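Local atomic coordinates of S-adenosyl-L-methionine methyl transferase (Ruegeria pomeroyi DSS-3, PDB entry 3IHT), a protein that binds S-adenosylmethionine in a Rossmann-like fold and is probably a methyltransferase of unknown acceptor. Residues 123-134 against 147-155. Sequence-based numbering, arbitrary orientation.
Sequences DRFARLISPLIE and DRMYFEGLE. With NI (nickel (II) ion), chain D.
Arg127 lies with its CB over one face of the Tyr150 ring, a CH-pi contact 4.2 Å from the ring centroid. The bend at chi3 (-62°) brings the guanidinium to the CE2 rim on the same side. There CZ makes an off-centre cation-pi contact at 4.3 Å from the centroid, the guanidinium and ring planes standing 40° apart. The phenol is fixed at its far end too, since Tyr150 OH donates to the syn lone pair of Asp123 OD1 (2.6 Å). That same OD1 accepts from a water that also donates to Arg148 O, bridging helix and loop.

One turn further along the helix, Tyr150 N points almost straight at Ser130 OG (2.9 Å, 169° at the hydrogen). Because this hydroxyl gives its own proton to Ala126 O, it relays the loop amide to a helix carbonyl. Beside this hydroxyl the selenomethionine Met149, bent at chi2 and chi3, brings CE within 3.7 Å of Ile133 CD1, while its SE packs on Ala126 CB.

Glu134 closes the contact with an extended chain whose carboxylate receives the loop's backbone: OE1 takes Glu152 N (2.8 Å) and OE2 takes Gly153 N (2.7 Å), both through syn lone pairs, with a weak further bond from Leu154 N to OE2. The Phe151 ring is sandwiched between Leu154 CD1 over its centre and Ser130 OG, offset, on the opposite face. Glu152 turns outward and binds a nickel ion through OE2.

Segment 123-134, on helix 119-133 with Glu134 beside it, thus holds the loop between strands 141-145 and 155-157; from this helix Phe125 touches S-adenosylmethionine. The sheet order 3-2-1-4-5-7-6, with 169-172 the single reversed strand, is that of the class I methyltransferase fold.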
loop_
_atom_site.group_PDB
_atom_site.type_symbol
_atom_site.label_atom_id
_atom_site.label_comp_id
_atom_site.label_asym_id
_atom_site.label_seq_id
_atom_site.Cartn_x
_atom_site.Cartn_y
_atom_site.Cartn_z
ATOM N N ASP A 123 14.713 5.283 10.508
ATOM C CA ASP A 123 16.066 4.792 10.676
ATOM C C ASP A 123 16.590 4.956 12.120
ATOM O O ASP A 123 17.231 4.044 12.672
ATOM C CB ASP A 123 16.985 5.441 9.688
ATOM C CG ASP A 123 18.434 5.108 9.939
ATOM O OD1 ASP A 123 18.855 3.942 9.777
ATOM O OD2 ASP A 123 19.190 6.014 10.319
ATOM N N ARG A 124 16.251 6.070 12.762
ATOM C CA ARG A 124 16.591 6.204 14.196
ATOM C C ARG A 124 15.895 5.145 15.069
ATOM O O ARG A 124 16.482 4.625 16.032
ATOM C CB ARG A 124 16.282 7.594 14.717
ATOM C CG ARG A 124 17.174 8.651 14.081
ATOM C CD ARG A 124 16.999 9.977 14.761
ATOM N NE ARG A 124 15.720 10.630 14.493
ATOM C CZ ARG A 124 15.468 11.438 13.465
ATOM N NH1 ARG A 124 16.356 11.659 12.515
ATOM N NH2 ARG A 124 14.298 12.046 13.400
ATOM N N PHE A 125 14.654 4.829 14.723
ATOM C CA PHE A 125 13.904 3.823 15.467
ATOM C C PHE A 125 14.450 2.424 15.236
ATOM O O PHE A 125 14.596 1.648 16.164
ATOM C CB PHE A 125 12.421 3.860 15.086
ATOM C CG PHE A 125 11.545 3.034 16.000
ATOM C CD1 PHE A 125 11.387 3.372 17.326
ATOM C CD2 PHE A 125 10.885 1.920 15.516
ATOM C CE1 PHE A 125 10.586 2.622 18.181
ATOM C CE2 PHE A 125 10.056 1.158 16.373
ATOM C CZ PHE A 125 9.912 1.506 17.693
ATOM N N ALA A 126 14.820 2.132 14.004
ATOM C CA ALA A 126 15.466 0.877 13.662
ATOM C C ALA A 126 16.755 0.689 14.504
ATOM O O ALA A 126 17.019 -0.401 15.039
ATOM C CB ALA A 126 15.806 0.856 12.173
ATOM N N ARG A 127 17.542 1.763 14.627
ATOM C CA ARG A 127 18.743 1.718 15.426
ATOM C C ARG A 127 18.394 1.408 16.882
ATOM O O ARG A 127 18.949 0.494 17.518
ATOM C CB ARG A 127 19.475 3.059 15.320
ATOM C CG ARG A 127 20.778 3.168 16.098
ATOM C CD ARG A 127 21.352 4.597 16.000
ATOM N NE ARG A 127 21.673 4.978 14.612
ATOM C CZ ARG A 127 22.854 4.812 14.025
ATOM N NH1 ARG A 127 23.904 4.327 14.704
ATOM N NH2 ARG A 127 23.007 5.170 12.745
ATOM N N LEU A 128 17.443 2.164 17.420
ATOM C CA LEU A 128 17.062 1.980 18.815
ATOM C C LEU A 128 16.524 0.566 19.120
ATOM O O LEU A 128 16.876 -0.041 20.168
ATOM C CB LEU A 128 16.021 3.034 19.182
ATOM C CG LEU A 128 15.543 3.080 20.637
ATOM C CD1 LEU A 128 15.023 4.495 20.928
ATOM C CD2 LEU A 128 14.462 1.978 20.864
ATOM N N ILE A 129 15.687 0.025 18.235
ATOM C CA ILE A 129 15.004 -1.237 18.546
ATOM C C ILE A 129 15.827 -2.481 18.246
ATOM O O ILE A 129 15.510 -3.562 18.739
ATOM C CB ILE A 129 13.620 -1.390 17.861
ATOM C CG1 ILE A 129 13.723 -1.451 16.333
ATOM C CG2 ILE A 129 12.688 -0.283 18.335
ATOM C CD1 ILE A 129 12.388 -1.653 15.683
ATOM N N SER A 130 16.881 -2.341 17.467
ATOM C CA SER A 130 17.683 -3.504 17.080
ATOM C C SER A 130 18.174 -4.334 18.307
ATOM O O SER A 130 17.979 -5.556 18.343
ATOM C CB SER A 130 18.821 -3.083 16.147
ATOM O OG SER A 130 18.358 -2.762 14.844
ATOM N N PRO A 131 18.796 -3.690 19.312
ATOM C CA PRO A 131 19.246 -4.500 20.457
ATOM C C PRO A 131 18.093 -5.025 21.311
ATOM O O PRO A 131 18.298 -5.959 22.104
ATOM C CB PRO A 131 20.129 -3.531 21.267
ATOM C CG PRO A 131 19.643 -2.129 20.830
ATOM C CD PRO A 131 19.289 -2.305 19.386
ATOM N N LEU A 132 16.890 -4.472 21.148
ATOM C CA LEU A 132 15.730 -5.002 21.852
ATOM C C LEU A 132 15.172 -6.246 21.167
ATOM O O LEU A 132 14.590 -7.094 21.829
ATOM C CB LEU A 132 14.620 -3.959 22.000
ATOM C CG LEU A 132 14.972 -2.658 22.734
ATOM C CD1 LEU A 132 13.705 -1.747 22.826
ATOM C CD2 LEU A 132 15.565 -2.928 24.088
ATOM N N ILE A 133 15.324 -6.331 19.856
ATOM C CA ILE A 133 14.845 -7.473 19.098
ATOM C C ILE A 133 15.807 -8.665 19.112
ATOM O O ILE A 133 15.356 -9.820 19.238
ATOM C CB ILE A 133 14.555 -7.094 17.653
ATOM C CG1 ILE A 133 13.372 -6.133 17.584
ATOM C CG2 ILE A 133 14.388 -8.349 16.741
ATOM C CD1 ILE A 133 13.162 -5.416 16.228
ATOM N N GLU A 134 17.095 -8.387 18.973
ATOM C CA GLU A 134 18.125 -9.431 18.793
ATOM C C GLU A 134 18.058 -10.602 19.801
ATOM O O GLU A 134 18.094 -11.764 19.365
ATOM C CB GLU A 134 19.538 -8.827 18.748
ATOM C CG GLU A 134 20.605 -9.819 18.392
ATOM C CD GLU A 134 21.875 -9.165 17.822
ATOM O OE1 GLU A 134 22.003 -7.909 17.863
ATOM O OE2 GLU A 134 22.743 -9.917 17.338
ATOM N N ASP A 147 13.115 -1.884 7.430
ATOM C CA ASP A 147 14.182 -0.918 7.718
ATOM C C ASP A 147 15.515 -1.664 7.886
ATOM O O ASP A 147 15.546 -2.706 8.525
ATOM C CB ASP A 147 13.893 -0.245 9.083
ATOM C CG ASP A 147 12.577 0.582 9.118
ATOM O OD1 ASP A 147 12.561 1.584 8.376
ATOM O OD2 ASP A 147 11.620 0.243 9.908
ATOM N N ARG A 148 16.601 -1.121 7.347
ATOM C CA ARG A 148 17.934 -1.604 7.659
ATOM C C ARG A 148 18.199 -1.611 9.176
ATOM O O ARG A 148 17.890 -0.637 9.845
ATOM C CB ARG A 148 18.991 -0.757 6.993
ATOM C CG ARG A 148 20.386 -1.344 7.191
ATOM C CD ARG A 148 21.453 -0.508 6.582
ATOM N NE ARG A 148 21.253 -0.379 5.147
ATOM C CZ ARG A 148 21.730 -1.205 4.211
ATOM N NH1 ARG A 148 22.438 -2.288 4.518
ATOM N NH2 ARG A 148 21.457 -0.936 2.929
HETATM N N MSE A 149 18.742 -2.714 9.698
HETATM C CA MSE A 149 18.861 -2.902 11.127
HETATM C C MSE A 149 20.316 -2.785 11.574
HETATM O O MSE A 149 21.223 -2.716 10.749
HETATM C CB MSE A 149 18.270 -4.248 11.531
HETATM C CG MSE A 149 16.845 -4.435 11.115
HETATM SE SE MSE A 149 15.574 -3.092 11.839
HETATM C CE MSE A 149 15.311 -3.897 13.569
ATOM N N TYR A 150 20.518 -2.718 12.884
ATOM C CA TYR A 150 21.811 -2.498 13.472
ATOM C C TYR A 150 22.110 -3.546 14.531
ATOM O O TYR A 150 22.134 -3.251 15.729
ATOM C CB TYR A 150 21.808 -1.103 14.105
ATOM C CG TYR A 150 21.642 0.047 13.114
ATOM C CD1 TYR A 150 20.398 0.436 12.667
ATOM C CD2 TYR A 150 22.757 0.773 12.671
ATOM C CE1 TYR A 150 20.241 1.487 11.780
ATOM C CE2 TYR A 150 22.605 1.839 11.803
ATOM C CZ TYR A 150 21.370 2.185 11.353
ATOM O OH TYR A 150 21.231 3.263 10.500
ATOM N N PHE A 151 22.306 -4.786 14.095
ATOM C CA PHE A 151 22.487 -5.920 14.987
ATOM C C PHE A 151 23.962 -6.182 15.310
ATOM O O PHE A 151 24.835 -5.750 14.572
ATOM C CB PHE A 151 21.890 -7.182 14.363
ATOM C CG PHE A 151 20.405 -7.141 14.224
ATOM C CD1 PHE A 151 19.603 -6.929 15.350
ATOM C CD2 PHE A 151 19.795 -7.314 12.998
ATOM C CE1 PHE A 151 18.202 -6.896 15.239
ATOM C CE2 PHE A 151 18.399 -7.308 12.899
ATOM C CZ PHE A 151 17.613 -7.077 14.022
ATOM N N GLU A 152 24.206 -6.858 16.425
ATOM C CA GLU A 152 25.577 -7.206 16.856
ATOM C C GLU A 152 26.050 -8.546 16.291
ATOM O O GLU A 152 27.209 -8.692 15.886
ATOM C CB GLU A 152 25.612 -7.292 18.387
ATOM C CG GLU A 152 25.513 -5.974 19.096
ATOM C CD GLU A 152 26.774 -5.159 18.965
ATOM O OE1 GLU A 152 27.803 -5.673 18.442
ATOM O OE2 GLU A 152 26.752 -3.997 19.409
ATOM N N GLY A 153 25.155 -9.524 16.297
ATOM C CA GLY A 153 25.479 -10.914 16.026
ATOM C C GLY A 153 24.777 -11.520 14.820
ATOM O O GLY A 153 25.290 -12.486 14.236
ATOM N N LEU A 154 23.632 -10.971 14.413
ATOM C CA LEU A 154 22.852 -11.546 13.309
ATOM C C LEU A 154 23.495 -11.221 11.956
ATOM O O LEU A 154 23.959 -10.103 11.729
ATOM C CB LEU A 154 21.417 -11.060 13.348
ATOM C CG LEU A 154 20.649 -11.186 14.669
ATOM C CD1 LEU A 154 19.231 -10.694 14.484
ATOM C CD2 LEU A 154 20.669 -12.600 15.265
ATOM N N GLU A 155 23.554 -12.217 11.091
ATOM C CA GLU A 155 24.169 -12.124 9.769
ATOM C C GLU A 155 23.105 -11.742 8.748
ATOM O O GLU A 155 22.000 -12.286 8.772
ATOM C CB GLU A 155 24.813 -13.484 9.397
ATOM C CG GLU A 155 23.837 -14.683 9.298
ATOM C CD GLU A 155 24.474 -16.044 8.948
ATOM O OE1 GLU A 155 25.390 -16.081 8.090
ATOM O OE2 GLU A 155 24.020 -17.080 9.504
HETATM NI NI NI D . 28.268 -2.774 19.408
HETATM O O HOH W 1 17.233 1.912 9.013
HETATM O O HOH W 2 29.643 -2.357 17.350
#